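Local structure of apical membrane antigen AMA1 (Toxoplasma gondii ME49, 4YIV) at residues A[66-71]-A[194-199]; A[74-79]-A[91-96]. The protein is a parasite surface antigen from the micronemes that plays an important role in host cell invasion as part of the moving junction. One frame throughout, in Å; residues are numbered along the deposited sequence.

Contact 1. Residues A[66-71]-A[194-199]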
ATOM      1  N   ILE A  66      11.482  -1.484   1.945  1.00 19.79           N
ATOM      2  CA  ILE A  66      12.464  -0.406   1.871  1.00 19.57           C
ATOM      3  C   ILE A  66      13.797  -1.016   1.408  1.00 23.08           C
ATOM      4  O   ILE A  66      14.348  -1.864   2.077  1.00 23.83           O
ATOM      5  CB  ILE A  66      12.640   0.291   3.217  1.00 18.24           C
ATOM      6  CG1 ILE A  66      11.261   0.718   3.806  1.00 17.94           C
ATOM      7  CG2 ILE A  66      13.537   1.529   3.039  1.00 19.75           C
ATOM      8  CD1 ILE A  66      10.478   1.671   2.852  1.00 19.37           C
ATOM      9  N   GLU A  67      14.282  -0.574   0.260  1.00 20.27           N
ATOM     10  CA  GLU A  67      15.521  -1.066  -0.294  1.00 24.45           C
ATOM     11  C   GLU A  67      16.685  -0.233   0.224  1.00 25.04           C
ATOM     12  O   GLU A  67      16.649   0.994   0.092  1.00 22.70           O
ATOM     13  CB  GLU A  67      15.441  -0.981  -1.823  1.00 25.21           C
ATOM     14  CG  GLU A  67      16.716  -1.350  -2.594  1.00 30.59           C
ATOM     15  CD  GLU A  67      16.536  -1.102  -4.101  1.00 37.68           C
ATOM     16  OE1 GLU A  67      16.290  -2.061  -4.861  1.00 42.71           O
ATOM     17  OE2 GLU A  67      16.610   0.062  -4.516  1.00 37.40           O
ATOM     18  N   LEU A  68      17.732  -0.879   0.749  1.00 22.08           N
ATOM     19  CA  LEU A  68      18.842  -0.145   1.363  1.00 24.65           C
ATOM     20  C   LEU A  68      20.028  -0.038   0.411  1.00 27.27           C
ATOM     21  O   LEU A  68      20.127  -0.793  -0.548  1.00 26.50           O
ATOM     22  CB  LEU A  68      19.290  -0.824   2.657  1.00 23.49           C
ATOM     23  CG  LEU A  68      18.210  -1.232   3.654  1.00 22.54           C
ATOM     24  CD1 LEU A  68      18.873  -1.618   4.958  1.00 23.24           C
ATOM     25  CD2 LEU A  68      17.207  -0.129   3.875  1.00 22.20           C
ATOM     26  N   GLN A  69      20.934   0.894   0.683  1.00 26.55           N
ATOM     27  CA  GLN A  69      22.135   1.060  -0.163  1.00 26.50           C
ATOM     28  C   GLN A  69      23.419   1.011   0.688  1.00 25.79           C
ATOM     29  O   GLN A  69      24.264   1.913   0.633  1.00 24.19           O
ATOM     30  CB  GLN A  69      22.047   2.374  -0.948  1.00 26.47           C
ATOM     31  CG  GLN A  69      20.920   2.444  -2.032  1.00 27.09           C
ATOM     32  CD  GLN A  69      21.116   1.472  -3.189  1.00 38.86           C
ATOM     33  OE1 GLN A  69      22.244   1.103  -3.545  1.00 44.15           O
ATOM     34  NE2 GLN A  69      20.009   1.051  -3.785  1.00 41.77           N
ATOM     35  N   GLN A  70      23.511  -0.005   1.541  1.00 27.79           N
ATOM     36  CA  GLN A  70      24.698  -0.237   2.344  1.00 25.99           C
ATOM     37  C   GLN A  70      25.785  -0.815   1.436  1.00 29.60           C
ATOM     38  O   GLN A  70      25.472  -1.335   0.371  1.00 30.02           O
ATOM     39  CB  GLN A  70      24.408  -1.223   3.483  1.00 25.03           C
ATOM     40  CG  GLN A  70      23.472  -0.642   4.598  1.00 26.52           C
ATOM     41  CD  GLN A  70      22.939  -1.717   5.512  1.00 25.02           C
ATOM     42  OE1 GLN A  70      22.762  -2.857   5.094  1.00 25.86           O
ATOM     43  NE2 GLN A  70      22.703  -1.368   6.772  1.00 25.05           N
ATOM     44  N   PRO A  71      27.047  -0.753   1.877  1.00 29.96           N
ATOM     45  CA  PRO A  71      28.139  -1.435   1.173  1.00 34.35           C
ATOM     46  C   PRO A  71      27.814  -2.900   0.964  1.00 36.18           C
ATOM     47  O   PRO A  71      27.239  -3.520   1.870  1.00 35.81           O
ATOM     48  CB  PRO A  71      29.333  -1.284   2.125  1.00 32.87           C
ATOM     49  CG  PRO A  71      29.037  -0.058   2.909  1.00 31.87           C
ATOM     50  CD  PRO A  71      27.525  -0.049   3.080  1.00 28.65           C
ATOM     51  N   THR A 194      26.648   8.997   8.435  1.00 28.26           N
ATOM     52  CA  THR A 194      26.119   7.970   9.304  1.00 28.61           C
ATOM     53  C   THR A 194      25.088   7.087   8.581  1.00 27.38           C
ATOM     54  O   THR A 194      25.089   5.860   8.740  1.00 26.86           O
ATOM     55  CB  THR A 194      25.469   8.609  10.578  1.00 29.83           C
ATOM     56  OG1 THR A 194      26.476   9.354  11.274  1.00 40.45           O
ATOM     57  CG2 THR A 194      24.929   7.537  11.495  1.00 32.60           C
ATOM     58  N   TRP A 195      24.216   7.709   7.797  1.00 25.94           N
ATOM     59  CA  TRP A 195      23.149   6.983   7.122  1.00 24.86           C
ATOM     60  C   TRP A 195      23.508   6.580   5.697  1.00 26.49           C
ATOM     61  O   TRP A 195      24.069   7.354   4.915  1.00 27.04           O
ATOM     62  CB  TRP A 195      21.871   7.817   7.098  1.00 26.18           C
ATOM     63  CG  TRP A 195      21.158   7.795   8.416  1.00 26.62           C
ATOM     64  CD1 TRP A 195      21.185   8.749   9.398  1.00 30.02           C
ATOM     65  CD2 TRP A 195      20.328   6.742   8.891  1.00 26.71           C
ATOM     66  NE1 TRP A 195      20.416   8.343  10.466  1.00 29.97           N
ATOM     67  CE2 TRP A 195      19.884   7.108  10.179  1.00 27.71           C
ATOM     68  CE3 TRP A 195      19.921   5.512   8.354  1.00 27.23           C
ATOM     69  CZ2 TRP A 195      19.053   6.292  10.935  1.00 27.54           C
ATOM     70  CZ3 TRP A 195      19.096   4.693   9.121  1.00 27.28           C
ATOM     71  CH2 TRP A 195      18.667   5.094  10.388  1.00 25.65           C
ATOM     72  N   TYR A 196      23.123   5.354   5.391  1.00 24.05           N
ATOM     73  CA  TYR A 196      22.979   4.859   4.031  1.00 25.90           C
ATOM     74  C   TYR A 196      21.671   5.397   3.450  1.00 24.19           C
ATOM     75  O   TYR A 196      20.731   5.739   4.176  1.00 23.98           O
ATOM     76  CB  TYR A 196      22.999   3.326   4.006  1.00 23.79           C
ATOM     77  CG  TYR A 196      22.031   2.730   5.028  1.00 22.32           C
ATOM     78  CD1 TYR A 196      20.665   2.625   4.752  1.00 23.02           C
ATOM     79  CD2 TYR A 196      22.478   2.347   6.286  1.00 25.35           C
ATOM     80  CE1 TYR A 196      19.780   2.118   5.704  1.00 22.94           C
ATOM     81  CE2 TYR A 196      21.606   1.824   7.255  1.00 26.11           C
ATOM     82  CZ  TYR A 196      20.251   1.719   6.964  1.00 24.11           C
ATOM     83  OH  TYR A 196      19.404   1.218   7.951  1.00 25.24           O
ATOM     84  N   CYS A 197      21.630   5.466   2.129  1.00 22.24           N
ATOM     85  CA  CYS A 197      20.456   5.889   1.412  1.00 22.65           C
ATOM     86  C   CYS A 197      19.497   4.702   1.335  1.00 21.67           C
ATOM     87  O   CYS A 197      19.910   3.542   1.428  1.00 22.42           O
ATOM     88  CB  CYS A 197      20.822   6.381   0.009  1.00 25.37           C
ATOM     89  SG  CYS A 197      21.800   7.960   0.009  1.00 27.94           S
ATOM     90  N   PHE A 198      18.225   5.008   1.157  1.00 20.57           N
ATOM     91  CA  PHE A 198      17.210   3.962   1.052  1.00 19.81           C
ATOM     92  C   PHE A 198      15.975   4.571   0.435  1.00 21.58           C
ATOM     93  O   PHE A 198      15.799   5.774   0.466  1.00 20.62           O
ATOM     94  CB  PHE A 198      16.898   3.342   2.420  1.00 21.73           C
ATOM     95  CG  PHE A 198      16.603   4.351   3.505  1.00 20.56           C
ATOM     96  CD1 PHE A 198      15.312   4.790   3.740  1.00 19.83           C
ATOM     97  CD2 PHE A 198      17.630   4.821   4.336  1.00 20.86           C
ATOM     98  CE1 PHE A 198      15.046   5.724   4.740  1.00 21.17           C
ATOM     99  CE2 PHE A 198      17.368   5.734   5.357  1.00 23.73           C
ATOM    100  CZ  PHE A 198      16.071   6.191   5.558  1.00 23.26           C
ATOM    101  N   LYS A 199      15.124   3.733  -0.137  1.00 20.44           N
ATOM    102  CA  LYS A 199      13.890   4.209  -0.745  1.00 19.72           C
ATOM    103  C   LYS A 199      12.880   3.054  -0.794  1.00 20.20           C
ATOM    104  O   LYS A 199      13.278   1.866  -0.776  1.00 16.60           O
ATOM    105  CB  LYS A 199      14.134   4.736  -2.160  1.00 22.85           C
ATOM    106  CG  LYS A 199      14.532   3.660  -3.148  1.00 27.52           C
ATOM    107  CD  LYS A 199      14.789   4.233  -4.546  1.00 34.54           C
ATOM    108  CE  LYS A 199      15.364   3.146  -5.468  1.00 43.84           C
ATOM    109  NZ  LYS A 199      15.915   3.732  -6.735  1.00 48.64           N
TER

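Contact 2. Residues A[74-79]-A[91-96]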
ATOM      1  N   PRO A  74      30.308  -7.817   4.197  1.00 46.95           N
ATOM      2  CA  PRO A  74      30.115  -7.894   5.655  1.00 38.01           C
ATOM      3  C   PRO A  74      30.566  -6.603   6.309  1.00 42.58           C
ATOM      4  O   PRO A  74      31.526  -6.006   5.820  1.00 42.37           O
ATOM      5  CB  PRO A  74      30.997  -9.064   6.067  1.00 42.40           C
ATOM      6  CG  PRO A  74      31.080  -9.930   4.829  1.00 46.78           C
ATOM      7  CD  PRO A  74      31.044  -8.984   3.667  1.00 47.64           C
ATOM      8  N   PRO A  75      29.896  -6.167   7.385  1.00 38.07           N
ATOM      9  CA  PRO A  75      28.791  -6.839   8.068  1.00 34.40           C
ATOM     10  C   PRO A  75      27.407  -6.468   7.511  1.00 34.73           C
ATOM     11  O   PRO A  75      26.417  -6.696   8.190  1.00 39.38           O
ATOM     12  CB  PRO A  75      28.936  -6.342   9.505  1.00 36.23           C
ATOM     13  CG  PRO A  75      29.440  -4.951   9.351  1.00 34.48           C
ATOM     14  CD  PRO A  75      30.333  -4.968   8.124  1.00 36.03           C
ATOM     15  N   TYR A  76      27.349  -5.945   6.301  1.00 35.54           N
ATOM     16  CA  TYR A  76      26.126  -5.331   5.799  1.00 35.17           C
ATOM     17  C   TYR A  76      25.244  -6.351   5.083  1.00 36.41           C
ATOM     18  O   TYR A  76      25.724  -7.111   4.243  1.00 37.17           O
ATOM     19  CB  TYR A  76      26.460  -4.158   4.858  1.00 29.84           C
ATOM     20  CG  TYR A  76      27.142  -3.024   5.553  1.00 28.25           C
ATOM     21  CD1 TYR A  76      26.423  -2.089   6.286  1.00 29.55           C
ATOM     22  CD2 TYR A  76      28.518  -2.884   5.502  1.00 30.49           C
ATOM     23  CE1 TYR A  76      27.060  -1.027   6.972  1.00 28.56           C
ATOM     24  CE2 TYR A  76      29.166  -1.856   6.185  1.00 27.15           C
ATOM     25  CZ  TYR A  76      28.457  -0.928   6.902  1.00 32.54           C
ATOM     26  OH  TYR A  76      29.148   0.089   7.540  1.00 29.64           O
ATOM     27  N   ARG A  77      23.948  -6.341   5.407  1.00 35.40           N
ATOM     28  CA  ARG A  77      22.997  -7.294   4.841  1.00 34.71           C
ATOM     29  C   ARG A  77      22.015  -6.696   3.831  1.00 31.02           C
ATOM     30  O   ARG A  77      21.355  -7.441   3.126  1.00 30.33           O
ATOM     31  CB  ARG A  77      22.221  -7.963   5.975  1.00 38.31           C
ATOM     32  CG  ARG A  77      23.112  -8.826   6.881  1.00 45.54           C
ATOM     33  CD  ARG A  77      23.229 -10.235   6.340  1.00 49.20           C
ATOM     34  NE  ARG A  77      23.810 -11.132   7.335  1.00 71.55           N
ATOM     35  CZ  ARG A  77      23.215 -11.487   8.472  1.00 80.42           C
ATOM     36  NH1 ARG A  77      22.004 -11.026   8.778  1.00 78.46           N
ATOM     37  NH2 ARG A  77      23.833 -12.309   9.313  1.00 88.20           N
ATOM     38  N   ASN A  78      21.962  -5.368   3.726  1.00 28.81           N
ATOM     39  CA  ASN A  78      20.997  -4.673   2.872  1.00 28.28           C
ATOM     40  C   ASN A  78      19.577  -5.229   2.999  1.00 24.05           C
ATOM     41  O   ASN A  78      18.897  -5.508   2.010  1.00 26.62           O
ATOM     42  CB  ASN A  78      21.473  -4.708   1.424  1.00 30.24           C
ATOM     43  CG  ASN A  78      22.494  -3.615   1.150  1.00 31.50           C
ATOM     44  OD1 ASN A  78      22.182  -2.430   1.245  1.00 31.52           O
ATOM     45  ND2 ASN A  78      23.734  -4.006   0.884  1.00 32.97           N
ATOM     46  N   ASN A  79      19.167  -5.403   4.247  1.00 24.77           N
ATOM     47  CA  ASN A  79      17.832  -5.886   4.570  1.00 25.08           C
ATOM     48  C   ASN A  79      17.183  -5.102   5.707  1.00 21.26           C
ATOM     49  O   ASN A  79      17.627  -5.126   6.858  1.00 25.26           O
ATOM     50  CB  ASN A  79      17.944  -7.373   4.919  1.00 29.04           C
ATOM     51  CG  ASN A  79      16.619  -8.018   5.302  1.00 32.95           C
ATOM     52  OD1 ASN A  79      15.541  -7.422   5.222  1.00 28.16           O
ATOM     53  ND2 ASN A  79      16.706  -9.273   5.720  1.00 37.76           N
ATOM     54  N   LYS A  91      30.230   0.490  16.005  1.00 37.45           N
ATOM     55  CA  LYS A  91      31.664   0.699  16.176  1.00 41.89           C
ATOM     56  C   LYS A  91      32.433  -0.334  15.356  1.00 39.39           C
ATOM     57  O   LYS A  91      33.391   0.021  14.691  1.00 40.61           O
ATOM     58  CB  LYS A  91      32.069   0.646  17.642  1.00 43.11           C
ATOM     59  CG  LYS A  91      32.368   2.034  18.198  1.00 59.39           C
ATOM     60  CD  LYS A  91      31.954   2.165  19.657  1.00 72.11           C
ATOM     61  CE  LYS A  91      31.883   3.623  20.097  1.00 75.75           C
ATOM     62  NZ  LYS A  91      31.401   3.738  21.511  1.00 82.45           N
ATOM     63  N   GLN A  92      31.985  -1.589  15.350  1.00 38.88           N
ATOM     64  CA  GLN A  92      32.648  -2.623  14.543  1.00 38.38           C
ATOM     65  C   GLN A  92      32.559  -2.403  13.034  1.00 39.60           C
ATOM     66  O   GLN A  92      33.459  -2.794  12.312  1.00 38.35           O
ATOM     67  CB  GLN A  92      32.076  -4.003  14.864  1.00 42.83           C
ATOM     68  CG  GLN A  92      32.509  -4.540  16.209  1.00 53.91           C
ATOM     69  CD  GLN A  92      31.822  -5.852  16.557  1.00 67.22           C
ATOM     70  OE1 GLN A  92      31.105  -6.437  15.733  1.00 62.76           O
ATOM     71  NE2 GLN A  92      32.032  -6.318  17.789  1.00 63.54           N
ATOM     72  N   SER A  93      31.474  -1.813  12.538  1.00 33.62           N
ATOM     73  CA  SER A  93      31.324  -1.659  11.098  1.00 34.64           C
ATOM     74  C   SER A  93      31.947  -0.365  10.583  1.00 31.78           C
ATOM     75  O   SER A  93      32.355  -0.287   9.427  1.00 36.38           O
ATOM     76  CB  SER A  93      29.834  -1.699  10.715  1.00 34.03           C
ATOM     77  OG  SER A  93      29.149  -0.565  11.232  1.00 31.49           O
ATOM     78  N   GLY A  94      31.977   0.663  11.421  1.00 34.60           N
ATOM     79  CA  GLY A  94      32.219   2.021  10.939  1.00 35.77           C
ATOM     80  C   GLY A  94      31.017   2.503  10.121  1.00 34.49           C
ATOM     81  O   GLY A  94      29.967   1.850  10.143  1.00 31.26           O
ATOM     82  N   ASN A  95      31.144   3.633   9.419  1.00 33.03           N
ATOM     83  CA  ASN A  95      30.023   4.193   8.650  1.00 30.31           C
ATOM     84  C   ASN A  95      29.787   3.427   7.344  1.00 30.34           C
ATOM     85  O   ASN A  95      30.731   2.964   6.735  1.00 32.56           O
ATOM     86  CB  ASN A  95      30.271   5.666   8.315  1.00 29.40           C
ATOM     87  CG  ASN A  95      30.072   6.568   9.486  1.00 36.70           C
ATOM     88  OD1 ASN A  95      29.255   6.308  10.360  1.00 33.26           O
ATOM     89  ND2 ASN A  95      30.829   7.649   9.515  1.00 36.67           N
ATOM     90  N   PRO A  96      28.523   3.316   6.884  1.00 26.70           N
ATOM     91  CA  PRO A  96      27.279   3.768   7.510  1.00 28.96           C
ATOM     92  C   PRO A  96      26.791   2.772   8.569  1.00 28.78           C
ATOM     93  O   PRO A  96      27.373   1.692   8.751  1.00 25.58           O
ATOM     94  CB  PRO A  96      26.313   3.833   6.322  1.00 27.78           C
ATOM     95  CG  PRO A  96      26.702   2.675   5.484  1.00 25.69           C
ATOM     96  CD  PRO A  96      28.243   2.630   5.604  1.00 29.52           C
TER

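Contact 1. Residues A[66-71]-A[194-199]
Tyr196 lays its ring beside the side chain of Gln70, and the glutamine covers one face of it with its aliphatic part. Gln70 CG stands 4.0 Å from the centroid of the Tyr196 ring, 28° off the normal, a CH-pi contact. The amide beyond it is turned 74° to the ring plane and runs alongside toward the hydroxyl end, bringing NE2 within 3.4 Å of Tyr196 CE2. That NE2 donates to the carbonyl oxygens of Leu97 and Gly99, which fixes the rotation of the amide. Trp195 CE3 lies against the opposite ring face, near its rim. Tyr196 CG sits between its own backbone N and carbonyl carbon (chi1 50°), which places the ring over toward 66-71, where both methyls of Leu68 meet CE1. Leu68 CD2 also touches Phe198 CB, at 3.8 Å. On the same face of the two-stranded sheet, the Phe198 side chain leads away from 66-71 toward its end, although CD1 still meets Ile66 CG2; Phe101 packs edge-to-face on this phenylalanine.

The strands run antiparallel. Glu67 and Lys199 form a hydrogen-bonded pair, Glu67 N to Lys199 O at 2.8 Å and Lys199 N to Glu67 O at 3.1 Å; beyond it Gln69 N reaches Cys197 O in a weak, bent bond of 2.9 Å. On the other face the extended chains of Glu67 and Lys199 lie side by side, but Glu67 OE2 and Lys199 NZ stay 4.3 Å apart, farther than a salt bridge. Cys197 carries the disulfide to Cys184. The chemistry is therefore divided: backbone bonds set the register, one face is apolar and buried, and the charged pair on the other face, both residues partly exposed, probably adds only a modest electrostatic attraction.

Contact 2. Residues A[74-79]-A[91-96]
The phenol of Tyr76 supplies the polar link between the two segments. Its OH donates to Pro96 O at 2.7 Å, lying in the carbonyl plane on a lone pair with a C=O...O angle of 140°, while the acceptor oxygen sits at the ring edge, in plane. Gly94 O, 3.2 Å from the same Tyr76 OH, is a close neighbour. Ser93 OG bonds Gly94 O instead, at 2.8 Å and on a lone pair. This OG lies between its backbone N and carbonyl carbon (chi1 67°), within bonding distance also of Tyr90 O, a turn back in the helix; one proton can fully serve only one oxygen at a time.

Apolar contacts flank the bond. Tyr76 crosses the pyrrolidine of Pro96 at a slant, with CZ 3.8 Å from Pro96 CD. On the helix side, Pro75 CG presses against Ser93 CB at 3.5 Å, and the same CB lies obliquely to the tyrosine ring. Both prolines follow cis peptide bonds, and the side chain of Tyr76 also packs on Gln70 and Pro71.

Gly94, with positive phi (69°), leaves the helical conformation directly after helix 87-93, and the chain turns into the extended run through Asn95 and Pro96. The arrangement is that of a helix C-terminus followed by a cis-proline loop, its exit segment bonded to a tyrosine from a neighbouring proline-rich loop within the AMA1 family region.

In the fold
From the N terminus, 66-71, which begins within strand 65-68, is the first half of contact 1. The chain then passes at once through 74-79, makes helix 87-93 and returns along 91-96, so contact 2 closes a short loop. A much longer excursion, holding strands 116-117, 159-162 and 167-170 of a five-stranded antiparallel sheet, follows before 194-199 pairs with 66-71. Contact 2 is thus nested inside the loop closed by contact 1. The two, with centres 11 Å apart, touch directly: Asn78 OD1 probably accepts a hydrogen bond from Gln70 N, and Pro96 packs against Thr194 O. Together they join the two-stranded sheet to the loops around helix 87-93.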